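Local coordinates for replication initiation and membrane attachment protein (PDB 5WTN), which takes part, as a tetramer, in the primosome that initiates DNA replication and is probably involved in its attachment to the membrane, at residues 3-11 with 72-80; 44-52 with 64-72. One frame throughout, in Å; residues are numbered along the deposited sequence.

Contact 1 (3-11 with 72-80); sequences HHWKELIAV and CGLPDIYSE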
ATOM      1  N   HIS A   3     -16.016 -22.950 -24.932  1.00 38.75           N
ATOM      2  CA  HIS A   3     -15.025 -23.536 -25.851  1.00 43.22           C
ATOM      3  C   HIS A   3     -13.889 -22.561 -26.219  1.00 37.41           C
ATOM      4  O   HIS A   3     -13.920 -21.901 -27.263  1.00 37.25           O
ATOM      5  CB  HIS A   3     -15.689 -24.124 -27.119  1.00 42.50           C
ATOM      6  CG  HIS A   3     -16.872 -23.342 -27.624  1.00 48.29           C
ATOM      7  ND1 HIS A   3     -16.767 -22.062 -28.131  1.00 49.50           N
ATOM      8  CD2 HIS A   3     -18.184 -23.669 -27.713  1.00 46.34           C
ATOM      9  CE1 HIS A   3     -17.959 -21.634 -28.506  1.00 46.09           C
ATOM     10  NE2 HIS A   3     -18.837 -22.591 -28.263  1.00 49.32           N
ATOM     11  N   HIS A   4     -12.870 -22.521 -25.366  1.00 32.21           N
ATOM     12  CA  HIS A   4     -11.817 -21.510 -25.422  1.00 23.09           C
ATOM     13  C   HIS A   4     -10.871 -21.612 -26.609  1.00 25.70           C
ATOM     14  O   HIS A   4     -10.288 -20.601 -27.011  1.00 25.11           O
ATOM     15  CB  HIS A   4     -10.967 -21.650 -24.181  1.00 22.84           C
ATOM     16  CG  HIS A   4     -10.243 -22.949 -24.120  1.00 22.70           C
ATOM     17  ND1 HIS A   4      -8.922 -23.082 -24.486  1.00 24.50           N
ATOM     18  CD2 HIS A   4     -10.674 -24.192 -23.791  1.00 23.17           C
ATOM     19  CE1 HIS A   4      -8.555 -24.344 -24.353  1.00 25.22           C
ATOM     20  NE2 HIS A   4      -9.602 -25.035 -23.933  1.00 28.65           N
ATOM     21  N   TRP A   5     -10.686 -22.820 -27.141  1.00 23.37           N
ATOM     22  CA  TRP A   5      -9.751 -23.028 -28.248  1.00 23.50           C
ATOM     23  C   TRP A   5     -10.205 -22.301 -29.509  1.00 22.49           C
ATOM     24  O   TRP A   5      -9.394 -21.945 -30.375  1.00 23.51           O
ATOM     25  CB  TRP A   5      -9.540 -24.529 -28.519  1.00 25.83           C
ATOM     26  CG  TRP A   5     -10.825 -25.281 -28.601  1.00 25.39           C
ATOM     27  CD1 TRP A   5     -11.425 -25.996 -27.604  1.00 26.68           C
ATOM     28  CD2 TRP A   5     -11.683 -25.384 -29.744  1.00 25.97           C
ATOM     29  NE1 TRP A   5     -12.603 -26.536 -28.057  1.00 28.80           N
ATOM     30  CE2 TRP A   5     -12.789 -26.169 -29.367  1.00 27.92           C
ATOM     31  CE3 TRP A   5     -11.626 -24.879 -31.050  1.00 26.01           C
ATOM     32  CZ2 TRP A   5     -13.829 -26.461 -30.250  1.00 29.41           C
ATOM     33  CZ3 TRP A   5     -12.654 -25.168 -31.916  1.00 26.39           C
ATOM     34  CH2 TRP A   5     -13.740 -25.954 -31.517  1.00 26.91           C
ATOM     35  N   LYS A   6     -11.511 -22.072 -29.590  1.00 23.59           N
ATOM     36  CA  LYS A   6     -12.131 -21.332 -30.682  1.00 24.74           C
ATOM     37  C   LYS A   6     -11.577 -19.893 -30.747  1.00 22.47           C
ATOM     38  O   LYS A   6     -11.592 -19.259 -31.792  1.00 23.53           O
ATOM     39  CB  LYS A   6     -13.652 -21.354 -30.479  1.00 28.93           C
ATOM     40  CG  LYS A   6     -14.483 -20.922 -31.676  1.00 34.34           C
ATOM     41  CD  LYS A   6     -14.573 -21.975 -32.762  1.00 30.36           C
ATOM     42  CE  LYS A   6     -14.814 -21.332 -34.124  1.00 37.84           C
ATOM     43  NZ  LYS A   6     -13.596 -20.603 -34.601  1.00 48.66           N
ATOM     44  N   GLU A   7     -11.050 -19.420 -29.621  1.00 24.38           N
ATOM     45  CA  GLU A   7     -10.491 -18.073 -29.543  1.00 24.38           C
ATOM     46  C   GLU A   7      -9.051 -18.027 -29.020  1.00 23.34           C
ATOM     47  O   GLU A   7      -8.193 -17.376 -29.615  1.00 25.70           O
ATOM     48  CB  GLU A   7     -11.386 -17.176 -28.682  1.00 26.44           C
ATOM     49  CG  GLU A   7     -12.530 -16.527 -29.443  1.00 26.88           C
ATOM     50  CD  GLU A   7     -13.698 -16.170 -28.545  1.00 32.73           C
ATOM     51  OE1 GLU A   7     -14.849 -16.185 -29.032  1.00 37.99           O
ATOM     52  OE2 GLU A   7     -13.466 -15.875 -27.354  1.00 30.51           O
ATOM     53  N   LEU A   8      -8.792 -18.708 -27.906  1.00 19.19           N
ATOM     54  CA  LEU A   8      -7.494 -18.637 -27.254  1.00 18.58           C
ATOM     55  C   LEU A   8      -6.734 -19.971 -27.270  1.00 19.04           C
ATOM     56  O   LEU A   8      -7.247 -21.008 -26.824  1.00 19.54           O
ATOM     57  CB  LEU A   8      -7.710 -18.193 -25.798  1.00 16.74           C
ATOM     58  CG  LEU A   8      -6.540 -18.059 -24.844  1.00 12.66           C
ATOM     59  CD1 LEU A   8      -5.775 -16.833 -25.214  1.00 13.97           C
ATOM     60  CD2 LEU A   8      -7.072 -17.984 -23.432  1.00 13.13           C
ATOM     61  N   ILE A   9      -5.496 -19.943 -27.754  1.00 18.10           N
ATOM     62  CA  ILE A   9      -4.614 -21.116 -27.670  1.00 19.15           C
ATOM     63  C   ILE A   9      -3.311 -20.755 -26.949  1.00 18.93           C
ATOM     64  O   ILE A   9      -2.961 -19.582 -26.855  1.00 19.53           O
ATOM     65  CB  ILE A   9      -4.312 -21.730 -29.058  1.00 18.32           C
ATOM     66  CG1 ILE A   9      -3.578 -20.734 -29.952  1.00 16.53           C
ATOM     67  CG2 ILE A   9      -5.577 -22.165 -29.734  1.00 17.41           C
ATOM     68  CD1 ILE A   9      -3.267 -21.267 -31.314  1.00 17.80           C
ATOM     69  N   ALA A  10      -2.596 -21.754 -26.439  1.00 18.33           N
ATOM     70  CA  ALA A  10      -1.438 -21.513 -25.571  1.00 16.16           C
ATOM     71  C   ALA A  10      -0.336 -20.648 -26.174  1.00 19.66           C
ATOM     72  O   ALA A  10       0.395 -19.989 -25.436  1.00 20.08           O
ATOM     73  CB  ALA A  10      -0.857 -22.817 -25.070  1.00 17.22           C
ATOM     74  N   VAL A  11      -0.202 -20.646 -27.496  1.00 19.10           N
ATOM     75  CA  VAL A  11       0.904 -19.916 -28.106  1.00 17.51           C
ATOM     76  C   VAL A  11       0.507 -18.504 -28.456  1.00 19.32           C
ATOM     77  O   VAL A  11       1.327 -17.749 -29.001  1.00 22.52           O
ATOM     78  CB  VAL A  11       1.485 -20.612 -29.379  1.00 21.13           C
ATOM     79  CG1 VAL A  11       2.229 -21.885 -29.009  1.00 21.74           C
ATOM     80  CG2 VAL A  11       0.400 -20.851 -30.442  1.00 17.71           C
ATOM     81  N   CYS A  72      -2.446 -23.440 -13.577  1.00 16.08           N
ATOM     82  CA  CYS A  72      -3.708 -23.928 -14.151  1.00 16.00           C
ATOM     83  C   CYS A  72      -3.664 -24.045 -15.683  1.00 15.46           C
ATOM     84  O   CYS A  72      -2.708 -23.612 -16.332  1.00 17.57           O
ATOM     85  CB  CYS A  72      -4.905 -23.054 -13.722  1.00 17.15           C
ATOM     86  SG  CYS A  72      -6.203 -24.040 -12.857  1.00 41.65           S
ATOM     87  N   GLY A  73      -4.721 -24.596 -16.262  1.00 14.03           N
ATOM     88  CA  GLY A  73      -4.812 -24.684 -17.701  1.00 12.02           C
ATOM     89  C   GLY A  73      -5.529 -23.516 -18.344  1.00 15.11           C
ATOM     90  O   GLY A  73      -6.144 -22.721 -17.644  1.00 15.42           O
ATOM     91  N   LEU A  74      -5.446 -23.421 -19.675  1.00 16.67           N
ATOM     92  CA  LEU A  74      -6.162 -22.408 -20.451  1.00 15.18           C
ATOM     93  C   LEU A  74      -7.688 -22.354 -20.267  1.00 18.35           C
ATOM     94  O   LEU A  74      -8.238 -21.262 -20.115  1.00 16.59           O
ATOM     95  CB  LEU A  74      -5.848 -22.537 -21.934  1.00 15.82           C
ATOM     96  CG  LEU A  74      -4.626 -21.788 -22.452  1.00 17.68           C
ATOM     97  CD1 LEU A  74      -4.757 -21.518 -23.944  1.00 17.74           C
ATOM     98  CD2 LEU A  74      -4.417 -20.498 -21.696  1.00 16.70           C
ATOM     99  N   PRO A  75      -8.381 -23.517 -20.300  1.00 20.10           N
ATOM    100  CA  PRO A  75      -9.842 -23.462 -20.200  1.00 18.84           C
ATOM    101  C   PRO A  75     -10.309 -22.688 -18.996  1.00 17.04           C
ATOM    102  O   PRO A  75     -11.200 -21.852 -19.092  1.00 18.53           O
ATOM    103  CB  PRO A  75     -10.221 -24.928 -20.035  1.00 18.36           C
ATOM    104  CG  PRO A  75      -9.224 -25.627 -20.823  1.00 18.84           C
ATOM    105  CD  PRO A  75      -7.929 -24.893 -20.570  1.00 19.09           C
ATOM    106  N   ASP A  76      -9.693 -22.965 -17.863  1.00 17.98           N
ATOM    107  CA  ASP A  76      -9.999 -22.237 -16.656  1.00 17.88           C
ATOM    108  C   ASP A  76      -9.604 -20.767 -16.760  1.00 20.06           C
ATOM    109  O   ASP A  76     -10.452 -19.877 -16.580  1.00 21.85           O
ATOM    110  CB  ASP A  76      -9.319 -22.912 -15.497  1.00 21.74           C
ATOM    111  CG  ASP A  76      -9.779 -24.342 -15.343  1.00 28.88           C
ATOM    112  OD1 ASP A  76      -9.126 -25.239 -15.940  1.00 34.84           O
ATOM    113  OD2 ASP A  76     -10.807 -24.557 -14.667  1.00 23.84           O
ATOM    114  N   ILE A  77      -8.347 -20.497 -17.088  1.00 17.00           N
ATOM    115  CA  ILE A  77      -7.940 -19.111 -17.286  1.00 16.62           C
ATOM    116  C   ILE A  77      -8.938 -18.384 -18.171  1.00 18.27           C
ATOM    117  O   ILE A  77      -9.304 -17.249 -17.873  1.00 22.54           O
ATOM    118  CB  ILE A  77      -6.579 -18.980 -17.969  1.00 14.86           C
ATOM    119  CG1 ILE A  77      -5.463 -19.354 -17.017  1.00 15.12           C
ATOM    120  CG2 ILE A  77      -6.349 -17.567 -18.435  1.00 11.91           C
ATOM    121  CD1 ILE A  77      -4.134 -19.401 -17.731  1.00 18.23           C
ATOM    122  N   TYR A  78      -9.400 -19.039 -19.236  1.00 17.02           N
ATOM    123  CA  TYR A  78     -10.246 -18.371 -20.222  1.00 15.34           C
ATOM    124  C   TYR A  78     -11.608 -18.099 -19.628  1.00 15.57           C
ATOM    125  O   TYR A  78     -12.194 -17.050 -19.839  1.00 13.90           O
ATOM    126  CB  TYR A  78     -10.405 -19.224 -21.479  1.00 14.97           C
ATOM    127  CG  TYR A  78     -11.368 -18.654 -22.489  1.00 13.49           C
ATOM    128  CD1 TYR A  78     -10.955 -17.686 -23.387  1.00 14.44           C
ATOM    129  CD2 TYR A  78     -12.687 -19.086 -22.551  1.00 13.10           C
ATOM    130  CE1 TYR A  78     -11.828 -17.155 -24.319  1.00 14.51           C
ATOM    131  CE2 TYR A  78     -13.563 -18.560 -23.475  1.00 12.19           C
ATOM    132  CZ  TYR A  78     -13.123 -17.595 -24.356  1.00 13.64           C
ATOM    133  OH  TYR A  78     -13.971 -17.057 -25.286  1.00 20.63           O
ATOM    134  N   SER A  79     -12.117 -19.067 -18.893  1.00 16.50           N
ATOM    135  CA  SER A  79     -13.447 -18.948 -18.373  1.00 16.39           C
ATOM    136  C   SER A  79     -13.469 -17.753 -17.448  1.00 18.72           C
ATOM    137  O   SER A  79     -14.341 -16.888 -17.538  1.00 16.30           O
ATOM    138  CB  SER A  79     -13.784 -20.202 -17.604  1.00 16.97           C
ATOM    139  OG  SER A  79     -15.174 -20.381 -17.631  1.00 31.26           O
ATOM    140  N   GLU A  80     -12.471 -17.700 -16.574  1.00 19.19           N
ATOM    141  CA  GLU A  80     -12.384 -16.649 -15.588  1.00 17.13           C
ATOM    142  C   GLU A  80     -12.074 -15.283 -16.237  1.00 16.08           C
ATOM    143  O   GLU A  80     -12.661 -14.257 -15.860  1.00 14.37           O
ATOM    144  CB  GLU A  80     -11.373 -17.049 -14.516  1.00 16.68           C
ATOM    145  CG  GLU A  80     -11.718 -18.390 -13.854  1.00 19.86           C
ATOM    146  CD  GLU A  80     -13.153 -18.419 -13.330  1.00 24.74           C
ATOM    147  OE1 GLU A  80     -13.920 -19.372 -13.609  1.00 32.47           O
ATOM    148  OE2 GLU A  80     -13.532 -17.474 -12.617  1.00 28.24           O
TER

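Contact 2 (44-52 with 64-72); sequences ALYMTLWGE and HRLMALMQC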
ATOM      1  N   ALA A  44      -7.964 -14.717  -8.358  1.00  8.39           N
ATOM      2  CA  ALA A  44      -6.540 -14.988  -8.521  1.00  7.29           C
ATOM      3  C   ALA A  44      -6.037 -14.539  -9.891  1.00  7.86           C
ATOM      4  O   ALA A  44      -4.943 -13.984  -9.989  1.00  8.38           O
ATOM      5  CB  ALA A  44      -6.226 -16.414  -8.286  1.00  8.53           C
ATOM      6  N   LEU A  45      -6.814 -14.771 -10.944  1.00  5.74           N
ATOM      7  CA  LEU A  45      -6.396 -14.312 -12.250  1.00  6.41           C
ATOM      8  C   LEU A  45      -6.195 -12.793 -12.260  1.00  8.86           C
ATOM      9  O   LEU A  45      -5.303 -12.274 -12.941  1.00  8.49           O
ATOM     10  CB  LEU A  45      -7.419 -14.712 -13.306  1.00  7.32           C
ATOM     11  CG  LEU A  45      -7.199 -14.218 -14.739  1.00  5.73           C
ATOM     12  CD1 LEU A  45      -5.860 -14.640 -15.293  1.00  6.11           C
ATOM     13  CD2 LEU A  45      -8.293 -14.725 -15.619  1.00  7.78           C
ATOM     14  N   TYR A  46      -7.037 -12.079 -11.518  1.00  8.70           N
ATOM     15  CA  TYR A  46      -6.965 -10.635 -11.509  1.00  8.15           C
ATOM     16  C   TYR A  46      -5.700 -10.223 -10.757  1.00  8.55           C
ATOM     17  O   TYR A  46      -4.981  -9.307 -11.166  1.00  7.41           O
ATOM     18  CB  TYR A  46      -8.220 -10.051 -10.860  1.00  7.98           C
ATOM     19  CG  TYR A  46      -8.281  -8.542 -10.890  1.00  8.10           C
ATOM     20  CD1 TYR A  46      -8.816  -7.878 -11.978  1.00  7.77           C
ATOM     21  CD2 TYR A  46      -7.799  -7.779  -9.834  1.00  8.61           C
ATOM     22  CE1 TYR A  46      -8.874  -6.493 -12.026  1.00  9.75           C
ATOM     23  CE2 TYR A  46      -7.846  -6.377  -9.872  1.00 10.38           C
ATOM     24  CZ  TYR A  46      -8.395  -5.741 -10.968  1.00 11.76           C
ATOM     25  OH  TYR A  46      -8.463  -4.360 -11.038  1.00 11.54           O
ATOM     26  N   MET A  47      -5.423 -10.927  -9.664  1.00  7.45           N
ATOM     27  CA  MET A  47      -4.206 -10.702  -8.896  1.00  7.77           C
ATOM     28  C   MET A  47      -2.984 -10.973  -9.768  1.00  9.37           C
ATOM     29  O   MET A  47      -2.063 -10.160  -9.831  1.00  8.42           O
ATOM     30  CB  MET A  47      -4.179 -11.595  -7.656  1.00  7.42           C
ATOM     31  CG  MET A  47      -5.265 -11.280  -6.639  1.00 12.24           C
ATOM     32  SD  MET A  47      -5.078  -9.643  -5.907  1.00  8.33           S
ATOM     33  CE  MET A  47      -5.993  -8.642  -7.076  1.00 11.35           C
ATOM     34  N   THR A  48      -2.987 -12.120 -10.442  1.00  8.76           N
ATOM     35  CA  THR A  48      -1.914 -12.466 -11.347  1.00  8.37           C
ATOM     36  C   THR A  48      -1.743 -11.413 -12.466  1.00  8.73           C
ATOM     37  O   THR A  48      -0.622 -10.993 -12.762  1.00  9.55           O
ATOM     38  CB  THR A  48      -2.077 -13.916 -11.876  1.00  7.84           C
ATOM     39  OG1 THR A  48      -2.088 -14.823 -10.762  1.00  8.22           O
ATOM     40  CG2 THR A  48      -0.947 -14.289 -12.806  1.00  6.70           C
ATOM     41  N   LEU A  49      -2.835 -10.948 -13.059  1.00  7.26           N
ATOM     42  CA  LEU A  49      -2.721  -9.902 -14.076  1.00  8.53           C
ATOM     43  C   LEU A  49      -2.087  -8.594 -13.561  1.00  9.11           C
ATOM     44  O   LEU A  49      -1.245  -7.989 -14.209  1.00  9.10           O
ATOM     45  CB  LEU A  49      -4.082  -9.637 -14.692  1.00  8.58           C
ATOM     46  CG  LEU A  49      -4.496 -10.739 -15.657  1.00  8.15           C
ATOM     47  CD1 LEU A  49      -5.837 -10.443 -16.309  1.00  7.21           C
ATOM     48  CD2 LEU A  49      -3.404 -10.896 -16.697  1.00  7.11           C
ATOM     49  N   TRP A  50      -2.495  -8.190 -12.369  1.00 12.05           N
ATOM     50  CA  TRP A  50      -1.951  -7.033 -11.661  1.00 12.89           C
ATOM     51  C   TRP A  50      -0.463  -7.219 -11.382  1.00 12.05           C
ATOM     52  O   TRP A  50       0.323  -6.303 -11.611  1.00 12.53           O
ATOM     53  CB  TRP A  50      -2.765  -6.834 -10.377  1.00 13.88           C
ATOM     54  CG  TRP A  50      -2.329  -5.756  -9.391  1.00 25.07           C
ATOM     55  CD1 TRP A  50      -1.324  -4.839  -9.538  1.00 28.40           C
ATOM     56  CD2 TRP A  50      -2.924  -5.490  -8.100  1.00 29.90           C
ATOM     57  NE1 TRP A  50      -1.255  -4.027  -8.418  1.00 33.82           N
ATOM     58  CE2 TRP A  50      -2.223  -4.413  -7.524  1.00 33.61           C
ATOM     59  CE3 TRP A  50      -3.985  -6.062  -7.383  1.00 26.33           C
ATOM     60  CZ2 TRP A  50      -2.546  -3.902  -6.253  1.00 38.66           C
ATOM     61  CZ3 TRP A  50      -4.309  -5.555  -6.127  1.00 30.64           C
ATOM     62  CH2 TRP A  50      -3.592  -4.486  -5.574  1.00 34.83           C
ATOM     63  N   GLY A  51      -0.082  -8.401 -10.902  1.00 10.39           N
ATOM     64  CA  GLY A  51       1.318  -8.721 -10.715  1.00  9.30           C
ATOM     65  C   GLY A  51       2.061  -8.708 -12.037  1.00 13.51           C
ATOM     66  O   GLY A  51       3.189  -8.208 -12.123  1.00 12.97           O
ATOM     67  N   GLU A  52       1.429  -9.240 -13.083  1.00 13.24           N
ATOM     68  CA  GLU A  52       2.072  -9.292 -14.392  1.00 14.02           C
ATOM     69  C   GLU A  52       2.336  -7.924 -14.959  1.00 14.10           C
ATOM     70  O   GLU A  52       3.314  -7.731 -15.672  1.00 18.77           O
ATOM     71  CB  GLU A  52       1.254 -10.120 -15.386  1.00 17.65           C
ATOM     72  CG  GLU A  52       1.676 -11.591 -15.476  1.00 17.66           C
ATOM     73  CD  GLU A  52       3.027 -11.768 -16.141  1.00 22.32           C
ATOM     74  OE1 GLU A  52       3.085 -12.233 -17.306  1.00 25.25           O
ATOM     75  OE2 GLU A  52       4.046 -11.449 -15.504  1.00 22.44           O
ATOM     76  N   HIS A  64       1.431 -19.604 -21.964  1.00 18.06           N
ATOM     77  CA  HIS A  64       2.165 -20.600 -21.205  1.00 18.44           C
ATOM     78  C   HIS A  64       2.608 -19.995 -19.888  1.00 17.10           C
ATOM     79  O   HIS A  64       2.465 -20.609 -18.830  1.00 16.48           O
ATOM     80  CB  HIS A  64       3.386 -21.054 -21.990  1.00 21.10           C
ATOM     81  CG  HIS A  64       3.102 -22.165 -22.946  1.00 26.28           C
ATOM     82  ND1 HIS A  64       2.210 -23.179 -22.662  1.00 26.46           N
ATOM     83  CD2 HIS A  64       3.592 -22.428 -24.183  1.00 25.47           C
ATOM     84  CE1 HIS A  64       2.159 -24.017 -23.681  1.00 23.71           C
ATOM     85  NE2 HIS A  64       2.990 -23.583 -24.615  1.00 27.18           N
ATOM     86  N   ARG A  65       3.126 -18.774 -19.960  1.00 14.13           N
ATOM     87  CA  ARG A  65       3.587 -18.073 -18.767  1.00 14.96           C
ATOM     88  C   ARG A  65       2.503 -17.940 -17.679  1.00 14.66           C
ATOM     89  O   ARG A  65       2.741 -18.271 -16.529  1.00 14.65           O
ATOM     90  CB  ARG A  65       4.125 -16.708 -19.157  1.00 16.39           C
ATOM     91  CG  ARG A  65       4.641 -15.881 -18.009  1.00 18.98           C
ATOM     92  CD  ARG A  65       5.124 -14.584 -18.557  1.00 20.35           C
ATOM     93  NE  ARG A  65       5.521 -13.618 -17.550  1.00 24.37           N
ATOM     94  CZ  ARG A  65       6.573 -12.822 -17.690  1.00 30.01           C
ATOM     95  NH1 ARG A  65       7.325 -12.928 -18.782  1.00 29.57           N
ATOM     96  NH2 ARG A  65       6.881 -11.938 -16.743  1.00 26.13           N
ATOM     97  N   LEU A  66       1.308 -17.516 -18.073  1.00 14.46           N
ATOM     98  CA  LEU A  66       0.185 -17.436 -17.144  1.00 14.78           C
ATOM     99  C   LEU A  66      -0.156 -18.799 -16.536  1.00 14.85           C
ATOM    100  O   LEU A  66      -0.500 -18.892 -15.358  1.00 13.13           O
ATOM    101  CB  LEU A  66      -1.045 -16.851 -17.841  1.00 13.39           C
ATOM    102  CG  LEU A  66      -1.121 -15.324 -17.912  1.00 15.65           C
ATOM    103  CD1 LEU A  66      -2.401 -14.882 -18.606  1.00 14.64           C
ATOM    104  CD2 LEU A  66      -1.022 -14.715 -16.523  1.00 11.80           C
ATOM    105  N   MET A  67      -0.060 -19.852 -17.345  1.00 16.10           N
ATOM    106  CA  MET A  67      -0.384 -21.200 -16.903  1.00 14.80           C
ATOM    107  C   MET A  67       0.621 -21.630 -15.846  1.00 14.29           C
ATOM    108  O   MET A  67       0.258 -22.263 -14.838  1.00 11.04           O
ATOM    109  CB  MET A  67      -0.403 -22.172 -18.081  1.00 15.38           C
ATOM    110  CG  MET A  67      -1.495 -21.901 -19.121  1.00 16.79           C
ATOM    111  SD  MET A  67      -1.512 -23.053 -20.506  1.00  6.42           S
ATOM    112  CE  MET A  67      -1.796 -24.528 -19.589  1.00 10.16           C
ATOM    113  N   ALA A  68       1.873 -21.230 -16.071  1.00 13.75           N
ATOM    114  CA  ALA A  68       2.965 -21.546 -15.167  1.00 13.85           C
ATOM    115  C   ALA A  68       2.858 -20.751 -13.868  1.00 14.64           C
ATOM    116  O   ALA A  68       3.010 -21.312 -12.787  1.00 15.78           O
ATOM    117  CB  ALA A  68       4.276 -21.279 -15.824  1.00 16.37           C
ATOM    118  N   LEU A  69       2.600 -19.449 -13.971  1.00 13.45           N
ATOM    119  CA  LEU A  69       2.429 -18.625 -12.782  1.00 13.47           C
ATOM    120  C   LEU A  69       1.297 -19.123 -11.865  1.00 13.26           C
ATOM    121  O   LEU A  69       1.479 -19.249 -10.652  1.00 13.08           O
ATOM    122  CB  LEU A  69       2.235 -17.163 -13.171  1.00 11.48           C
ATOM    123  CG  LEU A  69       3.534 -16.501 -13.626  1.00 12.67           C
ATOM    124  CD1 LEU A  69       3.311 -15.102 -14.199  1.00 12.32           C
ATOM    125  CD2 LEU A  69       4.482 -16.465 -12.452  1.00 12.07           C
ATOM    126  N   MET A  70       0.145 -19.431 -12.449  1.00 11.96           N
ATOM    127  CA  MET A  70      -1.025 -19.791 -11.660  1.00 12.23           C
ATOM    128  C   MET A  70      -1.125 -21.277 -11.408  1.00 16.49           C
ATOM    129  O   MET A  70      -1.910 -21.714 -10.557  1.00 18.56           O
ATOM    130  CB  MET A  70      -2.322 -19.280 -12.317  1.00 10.81           C
ATOM    131  CG  MET A  70      -2.395 -17.761 -12.428  1.00  9.41           C
ATOM    132  SD  MET A  70      -3.743 -17.217 -13.430  1.00  2.74           S
ATOM    133  CE  MET A  70      -5.015 -17.579 -12.244  1.00  7.55           C
ATOM    134  N   GLN A  71      -0.332 -22.059 -12.136  1.00 17.34           N
ATOM    135  CA  GLN A  71      -0.489 -23.509 -12.086  1.00 18.85           C
ATOM    136  C   GLN A  71      -1.935 -23.928 -12.441  1.00 17.66           C
ATOM    137  O   GLN A  71      -2.569 -24.670 -11.689  1.00 19.30           O
ATOM    138  CB  GLN A  71      -0.094 -24.035 -10.696  1.00 18.05           C
ATOM    139  CG  GLN A  71       0.550 -25.410 -10.685  1.00 25.07           C
ATOM    140  CD  GLN A  71       1.033 -25.807  -9.292  1.00 33.61           C
ATOM    141  OE1 GLN A  71       2.241 -25.825  -9.029  1.00 34.85           O
ATOM    142  NE2 GLN A  71       0.086 -26.126  -8.385  1.00 30.32           N
ATOM    143  N   CYS A  72      -2.446 -23.440 -13.577  1.00 16.08           N
ATOM    144  CA  CYS A  72      -3.708 -23.928 -14.151  1.00 16.00           C
ATOM    145  C   CYS A  72      -3.664 -24.045 -15.683  1.00 15.46           C
ATOM    146  O   CYS A  72      -2.708 -23.612 -16.332  1.00 17.57           O
ATOM    147  CB  CYS A  72      -4.905 -23.054 -13.722  1.00 17.15           C
ATOM    148  SG  CYS A  72      -6.203 -24.040 -12.857  1.00 41.65           S
TER

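Contact 1 (3-11 with 72-80)
His4 and Tyr78 meet through two different first torsions: His4 CG lies between its backbone N and carbonyl carbon (chi1 65°), which lays the imidazole along the first turn of helix 74-86 against Pro75, and Tyr78 CG is anti to the backbone N (chi1 175°), which brings one ring face against His4. His4 CB, directed toward the helix by the backbone, makes a CH-pi contact over that face, 3.8 Å from the centroid of the Tyr78 ring. Pro75 CD stands over one face of the imidazole, 4.1 Å from the centroid of the His4 ring, while Trp5 CB lies off toward the rim on the opposite face.

Helix 74-86 follows helix 63-70 and precedes the strands 90-95 and 104-109, an order consistent with a winged-helix domain in which it takes the place of the recognition helix; the N-terminal segment lies along its first turns, with Gly73 as N-cap residue. Leu8 fills the side between Leu74 and Tyr78: its CG is 4.0 Å from Leu74 CD1, and its CD2 comes to the rim of the ring, 3.9 Å from Tyr78 CD1. Leu74 CD1 also reaches Ala10, whose CB is 4.3 Å from it.

At the far end of the ring the Tyr78 hydroxyl is modelled as donating to Glu7 OE2, at a separation too short to be trusted at 2.8 Å resolution; OE2 sits in the ring plane at its edge, although the carboxylate is turned 60° to that plane. Glu7 OE1 forms a salt bridge with Arg159 of the second subunit, which also packs on Tyr78. Within the 3-11 segment, Glu7 N and Leu8 N both donate to His4 O, the Glu7 N to His4 O bond measuring 3.0 Å.

Contact 2 (44-52 with 64-72)
Ala44 and Leu45 open this helix-helix contact by receiving the end of Met70; helices 40-55 and 63-70 belong to the helical core of what is consistent with a winged-helix domain, and their short segments pass 10.9 Å apart at 116°. The bend at Met70 chi3 (74°) turns CE back toward the backbone of Leu45, with CE 4.3 Å from Ala44 CB. Met70 SD packs 3.8 Å from Leu45 CD1. One turn on, Thr48 splits its branches: CG2 packs 3.7 Å from Leu66 CD2, whereas OG1 donates to Ala44 O at 3.1 Å, coming from above the carbonyl plane, and also bonds Gln35 of the third subunit. Ala44 O thus takes both Thr48 N and Thr48 OG1. The last residue, Glu52, meets the extended Arg65 in a salt bridge, with OE1 2.8 Å from Arg65 NE and the two flat groups inclined by 33°; a weak bond runs from Arg65 NH2 to OE2. Tyr14 OH also bonds OE1. An alanine in place of Arg65 would probably leave this buried carboxylate without its counter-charge, with Tyr14 still bonded. Leu69 CD1 packs against the same carboxylate, 3.9 Å from Glu52 CD.

In the fold
Contact 2 is a buried core contact and contact 1 a partly buried one nearer the surface, and their centres are about 13 Å apart. Cys72 belongs to both, since helices 63-70 and 74-86 are consecutive. The two contacts also touch directly: Met67 CE lies 3.6 Å from Gly73 CA, and Ala10 CB 3.5 Å from His64 CE1. Contact 2 joins two helices by aliphatic and thioether packing, with one salt bridge at one end, its carboxylate buried; contact 1 sets a mostly loop segment against a helix through ring faces, leucine packing and a tyrosine-carboxylate approach modelled too short to weigh. Each borders another copy of the protein, the second subunit at contact 1 and the third at contact 2.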